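Local coordinates for ketosynthase (Streptomyces sp. MSC090213JE08, PDB 6KXD), which probably extends fatty acyl chains carried on ACP by decarboxylative condensation with malonyl-ACP, as the ketosynthase of a highly reducing type II polyketide synthase, at residues Pro325-Met333 against Phe357-Arg365; Ser342-Ile353 against Arg386-Ala394. All coordinates share one frame; numbering follows the deposited sequence.

Interaction 1 and interaction 2 touch, with centres about 12 Å apart. Their segments alternate along the chain. Helix 341-355 of interaction 2 runs straight into strand 357-358 of interaction 1, where F357 N and A352 O, 3.1 Å apart, probably form a hydrogen bond. V330 CG2 also packs on A348 CB at 4.2 Å. Both contacts reach the same mixed sheet: strand 297-299 is flanked by 326-328 from interaction 1 and 387-394 from interaction 2. The first contact fastens the chain leaving the helix against strand 326-328 and the turn into helix 331-334, while the second seats the helix itself on the sheet.

Interaction 1: Pro325-Met333 against Phe357-Arg365; sequences PRTVAVKSM and FIPPTINHR
The R326 guanidinium has I358 CD1 over the centre of one face, 3.5 Å above its plane. The isoleucine stands roughly perpendicular to the arginine chain. Within 357-365, P359 CA lies at the edge of the F357 ring, in its plane; that ring does not touch 325-333. Next along strand 326-328, V328 CG1 packs on I358 CG2 at 3.6 Å. The V328 methyls also lie against P359 O, a buried carbonyl with no polar partner in the model.

Two hydroxyls then tie the backbones together. T361 OG1 accepts from A329 N at 3.0 Å and also bonds V375 O. S332 OG accepts from I362 N at 3.0 Å in a nearly straight bond, 168° at the hydrogen. The same hydroxyl donates to A329 O at 2.7 Å, nearly in line with that C=O. Its chi1 of 63° sets OG between the backbone N and the carbonyl carbon, and from there it reaches both. A329 O also accepts from S332 N. Two bonds inside the turn and two from 357-365 hold it.

M333 closes the far end. Its chain bends at chi3 (-81°), bringing CE within 3.2 Å of P360 O and against P360 CD, while its CG meets I362 CD1 at 3.7 Å. M333 thus lies against P359, P360 and I362.

Strand 326-328 runs parallel to strand 297-299, with V328 bonded through its backbone to I298 and A300. Strand 357-358 pairs antiparallel with 381-382, and L32 of helix 24-34 packs on M333.

Interaction 2: Ser342-Ile353 against Arg386-Ala394; sequences SALGAIACGLAI and RIVQNNSSA
This is a helix packed on a sheet strand of the layered alpha-beta-alpha-beta-alpha thiolase fold; the helix is probably one of the central buried layer. Helix 342-353 and strand 387-394 run antiparallel, at 171°, their axes 8.5 Å apart at closest. The strand sits in the mixed sheet between 297-299, parallel to it, and the antiparallel 398-405.

N390 is the polar centre. Its CG is anti to the backbone N (chi1 -176°), which carries the amide across to the helix. ND2 donates to S342 O at 3.0 Å, in the carbonyl plane and on a lone pair. The bond is bent, 137° at the hydrogen, and S342 O lies somewhat out of the amide plane. That carbonyl keeps its normal helix bond from A346 N. A CB on G345 would run into N390 OD1, so the bare glycine lets OD1 come within 3.6 Å of G345 C. Outside the segments, ND2 also bonds N174 OD1, and OD1 bonds S299 OG, which fixes the amide's rotation. A leucine in place of N390 would probably cost S342 O its second donor, leave N174 and S299 without their amide mate, and crowd the helix at G345.

The remaining contacts are made through carbon and sulfur. C349 SG rests on V388 CG1 at 3.4 Å and on N390 CB at 3.8 Å. V388 splits its methyls between helix residues: CG2 meets I353 CG1 at 3.6 Å, the isoleucine and valine lying alongside each other, pointing opposite ways. At the other end S342 CB meets S392 CB at 3.6 Å, while their hydroxyls bond C170 O and A400 O respectively.

Interaction 1: Pro325-Met333 against Phe357-Arg365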
ATOM      1  N   PRO A 325      22.517  -2.342 -20.074  1.00 67.18           N
ATOM      2  CA  PRO A 325      23.427  -2.914 -19.086  1.00 59.11           C
ATOM      3  C   PRO A 325      23.018  -4.367 -18.836  1.00 59.96           C
ATOM      4  O   PRO A 325      21.940  -4.828 -19.284  1.00 52.24           O
ATOM      5  CB  PRO A 325      23.243  -2.025 -17.850  1.00 66.31           C
ATOM      6  CG  PRO A 325      21.815  -1.537 -17.984  1.00 69.26           C
ATOM      7  CD  PRO A 325      21.564  -1.390 -19.475  1.00 66.20           C
ATOM      8  N   ARG A 326      23.896  -5.087 -18.143  1.00 54.34           N
ATOM      9  CA  ARG A 326      23.585  -6.413 -17.689  1.00 50.04           C
ATOM     10  C   ARG A 326      22.292  -6.352 -16.874  1.00 50.63           C
ATOM     11  O   ARG A 326      22.129  -5.453 -16.074  1.00 49.36           O
ATOM     12  CB  ARG A 326      24.728  -6.970 -16.837  1.00 54.10           C
ATOM     13  CG  ARG A 326      25.893  -7.468 -17.681  1.00 59.03           C
ATOM     14  CD  ARG A 326      27.155  -7.712 -16.893  1.00 66.80           C
ATOM     15  NE  ARG A 326      27.793  -6.478 -16.479  1.00 70.11           N
ATOM     16  CZ  ARG A 326      29.007  -6.422 -15.942  1.00 79.61           C
ATOM     17  NH1 ARG A 326      29.722  -7.531 -15.845  1.00 74.45           N
ATOM     18  NH2 ARG A 326      29.496  -5.272 -15.504  1.00 78.49           N
ATOM     19  N   THR A 327      21.418  -7.320 -17.105  1.00 50.76           N
ATOM     20  CA  THR A 327      20.089  -7.334 -16.589  1.00 51.81           C
ATOM     21  C   THR A 327      19.863  -8.716 -15.973  1.00 47.48           C
ATOM     22  O   THR A 327      19.732  -9.700 -16.652  1.00 52.73           O
ATOM     23  CB  THR A 327      19.081  -6.965 -17.688  1.00 45.56           C
ATOM     24  OG1 THR A 327      19.359  -5.631 -18.103  1.00 46.55           O
ATOM     25  CG2 THR A 327      17.642  -7.116 -17.242  1.00 53.87           C
ATOM     26  N   VAL A 328      19.758  -8.742 -14.650  1.00 47.29           N
ATOM     27  CA  VAL A 328      19.681  -9.946 -13.887  1.00 44.90           C
ATOM     28  C   VAL A 328      18.348 -10.015 -13.142  1.00 52.81           C
ATOM     29  O   VAL A 328      17.738  -8.983 -12.841  1.00 51.53           O
ATOM     30  CB  VAL A 328      20.857 -10.017 -12.898  1.00 47.29           C
ATOM     31  CG1 VAL A 328      22.166  -9.701 -13.596  1.00 49.84           C
ATOM     32  CG2 VAL A 328      20.671  -9.115 -11.688  1.00 46.27           C
ATOM     33  N   ALA A 329      17.942 -11.245 -12.841  1.00 49.12           N
ATOM     34  CA  ALA A 329      16.668 -11.563 -12.218  1.00 47.25           C
ATOM     35  C   ALA A 329      16.896 -12.366 -10.924  1.00 51.32           C
ATOM     36  O   ALA A 329      16.956 -13.576 -10.926  1.00 45.07           O
ATOM     37  CB  ALA A 329      15.781 -12.286 -13.191  1.00 47.44           C
ATOM     38  N   VAL A 330      16.892 -11.646  -9.796  1.00 49.43           N
ATOM     39  CA  VAL A 330      17.001 -12.180  -8.428  1.00 49.87           C
ATOM     40  C   VAL A 330      15.913 -13.208  -8.130  1.00 46.20           C
ATOM     41  O   VAL A 330      16.130 -14.134  -7.343  1.00 47.77           O
ATOM     42  CB  VAL A 330      16.978 -11.002  -7.428  1.00 49.86           C
ATOM     43  CG1 VAL A 330      16.852 -11.450  -5.978  1.00 60.70           C
ATOM     44  CG2 VAL A 330      18.206 -10.131  -7.606  1.00 53.91           C
ATOM     45  N   LYS A 331      14.737 -13.088  -8.770  1.00 45.77           N
ATOM     46  CA  LYS A 331      13.657 -14.027  -8.565  1.00 46.15           C
ATOM     47  C   LYS A 331      14.017 -15.426  -9.096  1.00 42.31           C
ATOM     48  O   LYS A 331      13.327 -16.396  -8.794  1.00 45.61           O
ATOM     49  CB  LYS A 331      12.375 -13.556  -9.261  1.00 48.82           C
ATOM     50  CG  LYS A 331      11.760 -12.289  -8.664  1.00 42.78           C
ATOM     51  CD  LYS A 331      10.476 -11.901  -9.329  1.00 48.11           C
ATOM     52  CE  LYS A 331       9.867 -10.655  -8.719  1.00 47.46           C
ATOM     53  NZ  LYS A 331      10.728  -9.483  -8.961  1.00 43.94           N
ATOM     54  N   SER A 332      15.075 -15.506  -9.898  1.00 46.16           N
ATOM     55  CA  SER A 332      15.549 -16.814 -10.316  1.00 50.39           C
ATOM     56  C   SER A 332      15.915 -17.597  -9.050  1.00 54.89           C
ATOM     57  O   SER A 332      15.570 -18.753  -8.960  1.00 49.51           O
ATOM     58  CB  SER A 332      16.686 -16.715 -11.270  1.00 51.79           C
ATOM     59  OG  SER A 332      17.809 -16.104 -10.670  1.00 45.02           O
ATOM     60  N   MET A 333      16.489 -16.888  -8.056  1.00 48.45           N
ATOM     61  CA  MET A 333      16.873 -17.482  -6.796  1.00 49.88           C
ATOM     62  C   MET A 333      15.722 -17.430  -5.779  1.00 50.43           C
ATOM     63  O   MET A 333      15.373 -18.433  -5.184  1.00 46.90           O
ATOM     64  CB  MET A 333      18.088 -16.767  -6.218  1.00 49.46           C
ATOM     65  CG  MET A 333      19.344 -16.957  -7.022  1.00 51.40           C
ATOM     66  SD  MET A 333      20.672 -15.846  -6.490  1.00 52.19           S
ATOM     67  CE  MET A 333      20.207 -14.328  -7.333  1.00 59.46           C
ATOM     68  N   PHE A 357      29.704  -7.014  -6.612  1.00 61.31           N
ATOM     69  CA  PHE A 357      29.265  -8.175  -7.388  1.00 59.75           C
ATOM     70  C   PHE A 357      27.905  -7.932  -8.052  1.00 60.55           C
ATOM     71  O   PHE A 357      27.179  -7.019  -7.707  1.00 59.31           O
ATOM     72  CB  PHE A 357      29.200  -9.420  -6.516  1.00 60.12           C
ATOM     73  CG  PHE A 357      27.990  -9.513  -5.630  1.00 59.71           C
ATOM     74  CD1 PHE A 357      26.848 -10.171  -6.059  1.00 54.82           C
ATOM     75  CD2 PHE A 357      28.016  -8.990  -4.350  1.00 60.70           C
ATOM     76  CE1 PHE A 357      25.748 -10.281  -5.226  1.00 56.28           C
ATOM     77  CE2 PHE A 357      26.920  -9.120  -3.512  1.00 53.81           C
ATOM     78  CZ  PHE A 357      25.783  -9.747  -3.962  1.00 54.25           C
ATOM     79  N   ILE A 358      27.600  -8.794  -9.021  1.00 58.49           N
ATOM     80  CA  ILE A 358      26.350  -8.805  -9.711  1.00 54.42           C
ATOM     81  C   ILE A 358      25.780 -10.199  -9.536  1.00 56.84           C
ATOM     82  O   ILE A 358      26.390 -11.189  -9.960  1.00 59.72           O
ATOM     83  CB  ILE A 358      26.488  -8.433 -11.196  1.00 54.18           C
ATOM     84  CG1 ILE A 358      27.119  -7.062 -11.405  1.00 52.76           C
ATOM     85  CG2 ILE A 358      25.125  -8.521 -11.873  1.00 58.74           C
ATOM     86  CD1 ILE A 358      27.365  -6.765 -12.860  1.00 53.74           C
ATOM     87  N   PRO A 359      24.611 -10.326  -8.870  1.00 54.89           N
ATOM     88  CA  PRO A 359      24.054 -11.626  -8.560  1.00 49.05           C
ATOM     89  C   PRO A 359      23.545 -12.216  -9.860  1.00 54.31           C
ATOM     90  O   PRO A 359      23.202 -11.463 -10.779  1.00 54.17           O
ATOM     91  CB  PRO A 359      22.917 -11.323  -7.582  1.00 54.08           C
ATOM     92  CG  PRO A 359      22.480  -9.930  -7.960  1.00 54.29           C
ATOM     93  CD  PRO A 359      23.756  -9.233  -8.382  1.00 55.01           C
ATOM     94  N   PRO A 360      23.476 -13.560  -9.950  1.00 50.58           N
ATOM     95  CA  PRO A 360      23.143 -14.230 -11.204  1.00 56.16           C
ATOM     96  C   PRO A 360      21.652 -14.423 -11.462  1.00 53.48           C
ATOM     97  O   PRO A 360      20.856 -14.529 -10.511  1.00 50.74           O
ATOM     98  CB  PRO A 360      23.735 -15.638 -11.043  1.00 51.38           C
ATOM     99  CG  PRO A 360      23.704 -15.876  -9.544  1.00 51.49           C
ATOM    100  CD  PRO A 360      23.792 -14.513  -8.875  1.00 54.56           C
ATOM    101  N   THR A 361      21.324 -14.543 -12.754  1.00 53.66           N
ATOM    102  CA  THR A 361      20.107 -15.178 -13.192  1.00 51.66           C
ATOM    103  C   THR A 361      20.393 -16.677 -13.340  1.00 56.16           C
ATOM    104  O   THR A 361      21.059 -17.090 -14.309  1.00 56.06           O
ATOM    105  CB  THR A 361      19.605 -14.576 -14.510  1.00 49.62           C
ATOM    106  OG1 THR A 361      19.689 -13.158 -14.425  1.00 52.81           O
ATOM    107  CG2 THR A 361      18.210 -15.049 -14.855  1.00 55.27           C
ATOM    108  N   ILE A 362      19.890 -17.475 -12.393  1.00 51.97           N
ATOM    109  CA  ILE A 362      20.180 -18.892 -12.297  1.00 52.54           C
ATOM    110  C   ILE A 362      19.132 -19.671 -13.100  1.00 58.88           C
ATOM    111  O   ILE A 362      18.245 -19.085 -13.696  1.00 54.20           O
ATOM    112  CB  ILE A 362      20.260 -19.330 -10.819  1.00 53.84           C
ATOM    113  CG1 ILE A 362      18.883 -19.460 -10.146  1.00 49.08           C
ATOM    114  CG2 ILE A 362      21.183 -18.398 -10.072  1.00 52.16           C
ATOM    115  CD1 ILE A 362      18.898 -20.190  -8.796  1.00 51.19           C
ATOM    116  N   ASN A 363      19.299 -20.997 -13.151  1.00 52.72           N
ATOM    117  CA  ASN A 363      18.498 -21.903 -13.961  1.00 57.59           C
ATOM    118  C   ASN A 363      18.487 -21.442 -15.433  1.00 50.72           C
ATOM    119  O   ASN A 363      17.515 -21.679 -16.155  1.00 57.21           O
ATOM    120  CB  ASN A 363      17.074 -22.049 -13.408  1.00 57.42           C
ATOM    121  CG  ASN A 363      17.023 -22.275 -11.911  1.00 61.89           C
ATOM    122  OD1 ASN A 363      17.829 -23.026 -11.380  1.00 60.29           O
ATOM    123  ND2 ASN A 363      16.094 -21.623 -11.222  1.00 58.48           N
ATOM    124  N   HIS A 364      19.554 -20.772 -15.871  1.00 48.14           N
ATOM    125  CA  HIS A 364      19.622 -20.214 -17.212  1.00 58.47           C
ATOM    126  C   HIS A 364      20.291 -21.211 -18.165  1.00 61.01           C
ATOM    127  O   HIS A 364      21.522 -21.446 -18.064  1.00 63.43           O
ATOM    128  CB  HIS A 364      20.358 -18.877 -17.230  1.00 55.52           C
ATOM    129  CG  HIS A 364      20.033 -18.061 -18.445  1.00 58.17           C
ATOM    130  ND1 HIS A 364      18.765 -17.547 -18.658  1.00 60.37           N
ATOM    131  CD2 HIS A 364      20.775 -17.681 -19.511  1.00 62.79           C
ATOM    132  CE1 HIS A 364      18.756 -16.872 -19.790  1.00 60.89           C
ATOM    133  NE2 HIS A 364      19.972 -16.925 -20.326  1.00 65.32           N
ATOM    134  N   ARG A 365      19.474 -21.771 -19.065  1.00 56.16           N
ATOM    135  CA  ARG A 365      19.942 -22.693 -20.131  1.00 61.96           C
ATOM    136  C   ARG A 365      20.310 -21.881 -21.373  1.00 64.69           C
ATOM    137  O   ARG A 365      21.412 -21.964 -21.847  1.00 70.87           O
ATOM    138  CB  ARG A 365      18.870 -23.727 -20.468  1.00 65.24           C
ATOM    139  CG  ARG A 365      18.729 -24.809 -19.413  1.00 66.83           C
ATOM    140  CD  ARG A 365      17.292 -25.027 -19.007  1.00 77.30           C
ATOM    141  NE  ARG A 365      16.565 -26.080 -19.708  1.00 75.25           N
ATOM    142  CZ  ARG A 365      15.271 -26.017 -20.009  1.00 80.81           C
ATOM    143  NH1 ARG A 365      14.701 -24.851 -20.276  1.00 79.44           N
ATOM    144  NH2 ARG A 365      14.540 -27.119 -19.996  1.00 86.08           N
TER

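Interaction 2: Ser342-Ile353 against Arg386-Ala394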
ATOM      1  N   SER A 342      10.555  -6.612  -4.480  1.00 38.80           N
ATOM      2  CA  SER A 342      11.362  -5.494  -4.856  1.00 39.11           C
ATOM      3  C   SER A 342      12.211  -5.005  -3.678  1.00 36.06           C
ATOM      4  O   SER A 342      13.214  -4.381  -3.901  1.00 40.53           O
ATOM      5  CB  SER A 342      10.527  -4.358  -5.480  1.00 42.16           C
ATOM      6  OG  SER A 342       9.389  -4.027  -4.702  1.00 42.61           O
ATOM      7  N   ALA A 343      11.786  -5.278  -2.431  1.00 39.81           N
ATOM      8  CA  ALA A 343      12.537  -4.877  -1.275  1.00 39.77           C
ATOM      9  C   ALA A 343      13.799  -5.752  -1.158  1.00 40.47           C
ATOM     10  O   ALA A 343      14.895  -5.214  -0.979  1.00 42.32           O
ATOM     11  CB  ALA A 343      11.708  -4.975  -0.033  1.00 38.23           C
ATOM     12  N   LEU A 344      13.594  -7.060  -1.306  1.00 39.06           N
ATOM     13  CA  LEU A 344      14.711  -8.052  -1.368  1.00 45.58           C
ATOM     14  C   LEU A 344      15.602  -7.762  -2.575  1.00 43.67           C
ATOM     15  O   LEU A 344      16.801  -7.745  -2.434  1.00 44.88           O
ATOM     16  CB  LEU A 344      14.164  -9.476  -1.365  1.00 43.32           C
ATOM     17  CG  LEU A 344      13.583  -9.916  -0.022  1.00 42.85           C
ATOM     18  CD1 LEU A 344      12.815 -11.224  -0.124  1.00 47.32           C
ATOM     19  CD2 LEU A 344      14.666  -9.960   1.062  1.00 47.13           C
ATOM     20  N   GLY A 345      15.021  -7.360  -3.708  1.00 44.87           N
ATOM     21  CA  GLY A 345      15.823  -6.866  -4.849  1.00 44.07           C
ATOM     22  C   GLY A 345      16.636  -5.635  -4.524  1.00 43.70           C
ATOM     23  O   GLY A 345      17.846  -5.523  -4.887  1.00 48.22           O
ATOM     24  N   ALA A 346      16.002  -4.647  -3.875  1.00 42.31           N
ATOM     25  CA  ALA A 346      16.698  -3.455  -3.470  1.00 40.87           C
ATOM     26  C   ALA A 346      17.914  -3.798  -2.598  1.00 44.34           C
ATOM     27  O   ALA A 346      18.960  -3.152  -2.718  1.00 44.68           O
ATOM     28  CB  ALA A 346      15.763  -2.513  -2.728  1.00 40.77           C
ATOM     29  N   ILE A 347      17.730  -4.714  -1.643  1.00 43.89           N
ATOM     30  CA  ILE A 347      18.803  -5.052  -0.725  1.00 45.80           C
ATOM     31  C   ILE A 347      19.926  -5.726  -1.532  1.00 48.87           C
ATOM     32  O   ILE A 347      21.089  -5.373  -1.384  1.00 52.18           O
ATOM     33  CB  ILE A 347      18.312  -5.904   0.448  1.00 47.12           C
ATOM     34  CG1 ILE A 347      17.373  -5.087   1.329  1.00 44.54           C
ATOM     35  CG2 ILE A 347      19.495  -6.426   1.275  1.00 46.06           C
ATOM     36  CD1 ILE A 347      16.668  -5.905   2.381  1.00 43.18           C
ATOM     37  N   ALA A 348      19.549  -6.656  -2.409  1.00 49.83           N
ATOM     38  CA  ALA A 348      20.484  -7.327  -3.296  1.00 49.22           C
ATOM     39  C   ALA A 348      21.297  -6.285  -4.075  1.00 53.60           C
ATOM     40  O   ALA A 348      22.533  -6.386  -4.162  1.00 55.84           O
ATOM     41  CB  ALA A 348      19.744  -8.282  -4.182  1.00 48.18           C
ATOM     42  N   CYS A 349      20.615  -5.240  -4.557  1.00 49.35           N
ATOM     43  CA  CYS A 349      21.228  -4.125  -5.269  1.00 47.03           C
ATOM     44  C   CYS A 349      22.195  -3.340  -4.395  1.00 53.39           C
ATOM     45  O   CYS A 349      23.264  -2.924  -4.877  1.00 53.89           O
ATOM     46  CB  CYS A 349      20.191  -3.168  -5.832  1.00 46.95           C
ATOM     47  SG  CYS A 349      19.343  -3.904  -7.234  1.00 50.77           S
ATOM     48  N   GLY A 350      21.809  -3.106  -3.144  1.00 51.49           N
ATOM     49  CA  GLY A 350      22.668  -2.380  -2.280  1.00 55.21           C
ATOM     50  C   GLY A 350      23.907  -3.194  -1.952  1.00 47.77           C
ATOM     51  O   GLY A 350      25.003  -2.651  -1.824  1.00 51.67           O
ATOM     52  N   LEU A 351      23.703  -4.496  -1.762  1.00 51.27           N
ATOM     53  CA  LEU A 351      24.774  -5.421  -1.380  1.00 48.58           C
ATOM     54  C   LEU A 351      25.717  -5.617  -2.575  1.00 56.28           C
ATOM     55  O   LEU A 351      26.960  -5.751  -2.419  1.00 53.94           O
ATOM     56  CB  LEU A 351      24.126  -6.727  -0.947  1.00 50.60           C
ATOM     57  CG  LEU A 351      23.483  -6.710   0.431  1.00 49.15           C
ATOM     58  CD1 LEU A 351      22.755  -8.011   0.703  1.00 49.60           C
ATOM     59  CD2 LEU A 351      24.517  -6.415   1.521  1.00 50.35           C
ATOM     60  N   ALA A 352      25.125  -5.603  -3.771  1.00 56.74           N
ATOM     61  CA  ALA A 352      25.861  -5.728  -5.010  1.00 54.35           C
ATOM     62  C   ALA A 352      26.801  -4.541  -5.125  1.00 57.51           C
ATOM     63  O   ALA A 352      27.970  -4.751  -5.478  1.00 53.65           O
ATOM     64  CB  ALA A 352      24.949  -5.814  -6.202  1.00 53.09           C
ATOM     65  N   ILE A 353      26.290  -3.335  -4.811  1.00 52.20           N
ATOM     66  CA  ILE A 353      27.053  -2.085  -4.797  1.00 54.31           C
ATOM     67  C   ILE A 353      28.217  -2.197  -3.812  1.00 51.07           C
ATOM     68  O   ILE A 353      29.345  -1.917  -4.199  1.00 65.79           O
ATOM     69  CB  ILE A 353      26.177  -0.863  -4.461  1.00 55.96           C
ATOM     70  CG1 ILE A 353      25.380  -0.401  -5.684  1.00 61.35           C
ATOM     71  CG2 ILE A 353      27.011   0.261  -3.876  1.00 59.77           C
ATOM     72  CD1 ILE A 353      24.153   0.415  -5.340  1.00 60.24           C
ATOM     73  N   ARG A 386      28.770   0.654  -9.232  1.00 60.15           N
ATOM     74  CA  ARG A 386      28.630   1.931  -8.557  1.00 63.85           C
ATOM     75  C   ARG A 386      27.143   2.353  -8.507  1.00 55.58           C
ATOM     76  O   ARG A 386      26.751   2.991  -7.555  1.00 54.23           O
ATOM     77  CB  ARG A 386      29.499   2.999  -9.234  1.00 72.80           C
ATOM     78  CG  ARG A 386      31.004   2.741  -9.187  1.00 81.23           C
ATOM     79  CD  ARG A 386      31.732   3.431 -10.337  1.00 91.26           C
ATOM     80  NE  ARG A 386      31.364   2.885 -11.652  1.00102.09           N
ATOM     81  CZ  ARG A 386      31.527   3.508 -12.823  1.00100.50           C
ATOM     82  NH1 ARG A 386      32.172   4.662 -12.878  1.00 91.93           N
ATOM     83  NH2 ARG A 386      31.035   2.983 -13.935  1.00 93.80           N
ATOM     84  N   ILE A 387      26.362   2.033  -9.549  1.00 60.31           N
ATOM     85  CA  ILE A 387      24.980   2.505  -9.690  1.00 59.01           C
ATOM     86  C   ILE A 387      24.142   1.348 -10.231  1.00 56.61           C
ATOM     87  O   ILE A 387      24.528   0.689 -11.208  1.00 57.69           O
ATOM     88  CB  ILE A 387      24.912   3.770 -10.578  1.00 58.83           C
ATOM     89  CG1 ILE A 387      25.828   4.878 -10.039  1.00 55.83           C
ATOM     90  CG2 ILE A 387      23.469   4.251 -10.740  1.00 58.86           C
ATOM     91  CD1 ILE A 387      25.763   6.181 -10.807  1.00 53.73           C
ATOM     92  N   VAL A 388      23.007   1.080  -9.569  1.00 50.56           N
ATOM     93  CA  VAL A 388      22.189  -0.056  -9.904  1.00 47.82           C
ATOM     94  C   VAL A 388      20.721   0.390  -9.984  1.00 47.70           C
ATOM     95  O   VAL A 388      20.280   1.223  -9.232  1.00 52.50           O
ATOM     96  CB  VAL A 388      22.369  -1.202  -8.898  1.00 51.47           C
ATOM     97  CG1 VAL A 388      21.539  -2.411  -9.283  1.00 51.26           C
ATOM     98  CG2 VAL A 388      23.828  -1.588  -8.725  1.00 55.40           C
ATOM     99  N   GLN A 389      20.029  -0.139 -10.989  1.00 50.10           N
ATOM    100  CA  GLN A 389      18.595   0.042 -11.176  1.00 52.31           C
ATOM    101  C   GLN A 389      17.877  -1.229 -10.704  1.00 52.88           C
ATOM    102  O   GLN A 389      18.226  -2.343 -11.041  1.00 45.18           O
ATOM    103  CB  GLN A 389      18.313   0.406 -12.629  1.00 49.84           C
ATOM    104  CG  GLN A 389      16.845   0.363 -13.006  1.00 48.91           C
ATOM    105  CD  GLN A 389      16.688   0.674 -14.475  1.00 50.47           C
ATOM    106  OE1 GLN A 389      17.381   1.527 -15.017  1.00 57.33           O
ATOM    107  NE2 GLN A 389      15.780  -0.015 -15.129  1.00 48.45           N
ATOM    108  N   ASN A 390      16.867  -1.035  -9.863  1.00 43.72           N
ATOM    109  CA  ASN A 390      16.038  -2.117  -9.441  1.00 45.88           C
ATOM    110  C   ASN A 390      14.620  -1.879  -9.943  1.00 47.44           C
ATOM    111  O   ASN A 390      13.964  -0.950  -9.489  1.00 44.34           O
ATOM    112  CB  ASN A 390      16.026  -2.200  -7.916  1.00 46.04           C
ATOM    113  CG  ASN A 390      15.259  -3.376  -7.359  1.00 50.79           C
ATOM    114  OD1 ASN A 390      15.486  -4.522  -7.775  1.00 46.25           O
ATOM    115  ND2 ASN A 390      14.395  -3.104  -6.383  1.00 45.85           N
ATOM    116  N   ASN A 391      14.166  -2.770 -10.825  1.00 46.00           N
ATOM    117  CA  ASN A 391      12.924  -2.697 -11.469  1.00 43.51           C
ATOM    118  C   ASN A 391      11.875  -3.473 -10.688  1.00 44.92           C
ATOM    119  O   ASN A 391      12.130  -4.493 -10.042  1.00 40.76           O
ATOM    120  CB  ASN A 391      12.913  -3.311 -12.865  1.00 41.45           C
ATOM    121  CG  ASN A 391      13.662  -2.501 -13.900  1.00 44.83           C
ATOM    122  OD1 ASN A 391      14.224  -1.448 -13.615  1.00 45.57           O
ATOM    123  ND2 ASN A 391      13.659  -3.000 -15.123  1.00 45.66           N
ATOM    124  N   SER A 392      10.635  -3.016 -10.857  1.00 38.40           N
ATOM    125  CA  SER A 392       9.545  -3.736 -10.334  1.00 38.73           C
ATOM    126  C   SER A 392       8.306  -3.266 -11.072  1.00 40.42           C
ATOM    127  O   SER A 392       8.201  -2.094 -11.425  1.00 42.54           O
ATOM    128  CB  SER A 392       9.430  -3.566  -8.844  1.00 43.55           C
ATOM    129  OG  SER A 392       8.873  -2.293  -8.542  1.00 43.70           O
ATOM    130  N   SER A 393       7.454  -4.241 -11.381  1.00 43.34           N
ATOM    131  CA  SER A 393       6.213  -4.048 -12.048  1.00 39.99           C
ATOM    132  C   SER A 393       5.219  -4.897 -11.283  1.00 45.72           C
ATOM    133  O   SER A 393       5.620  -5.843 -10.607  1.00 52.36           O
ATOM    134  CB  SER A 393       6.264  -4.438 -13.502  1.00 42.42           C
ATOM    135  OG  SER A 393       7.156  -3.587 -14.190  1.00 45.11           O
ATOM    136  N   ALA A 394       3.967  -4.475 -11.295  1.00 41.57           N
ATOM    137  CA  ALA A 394       2.965  -5.169 -10.568  1.00 39.11           C
ATOM    138  C   ALA A 394       1.698  -5.164 -11.396  1.00 40.51           C
ATOM    139  O   ALA A 394       1.601  -4.434 -12.373  1.00 42.23           O
ATOM    140  CB  ALA A 394       2.773  -4.533  -9.206  1.00 44.83           C
TER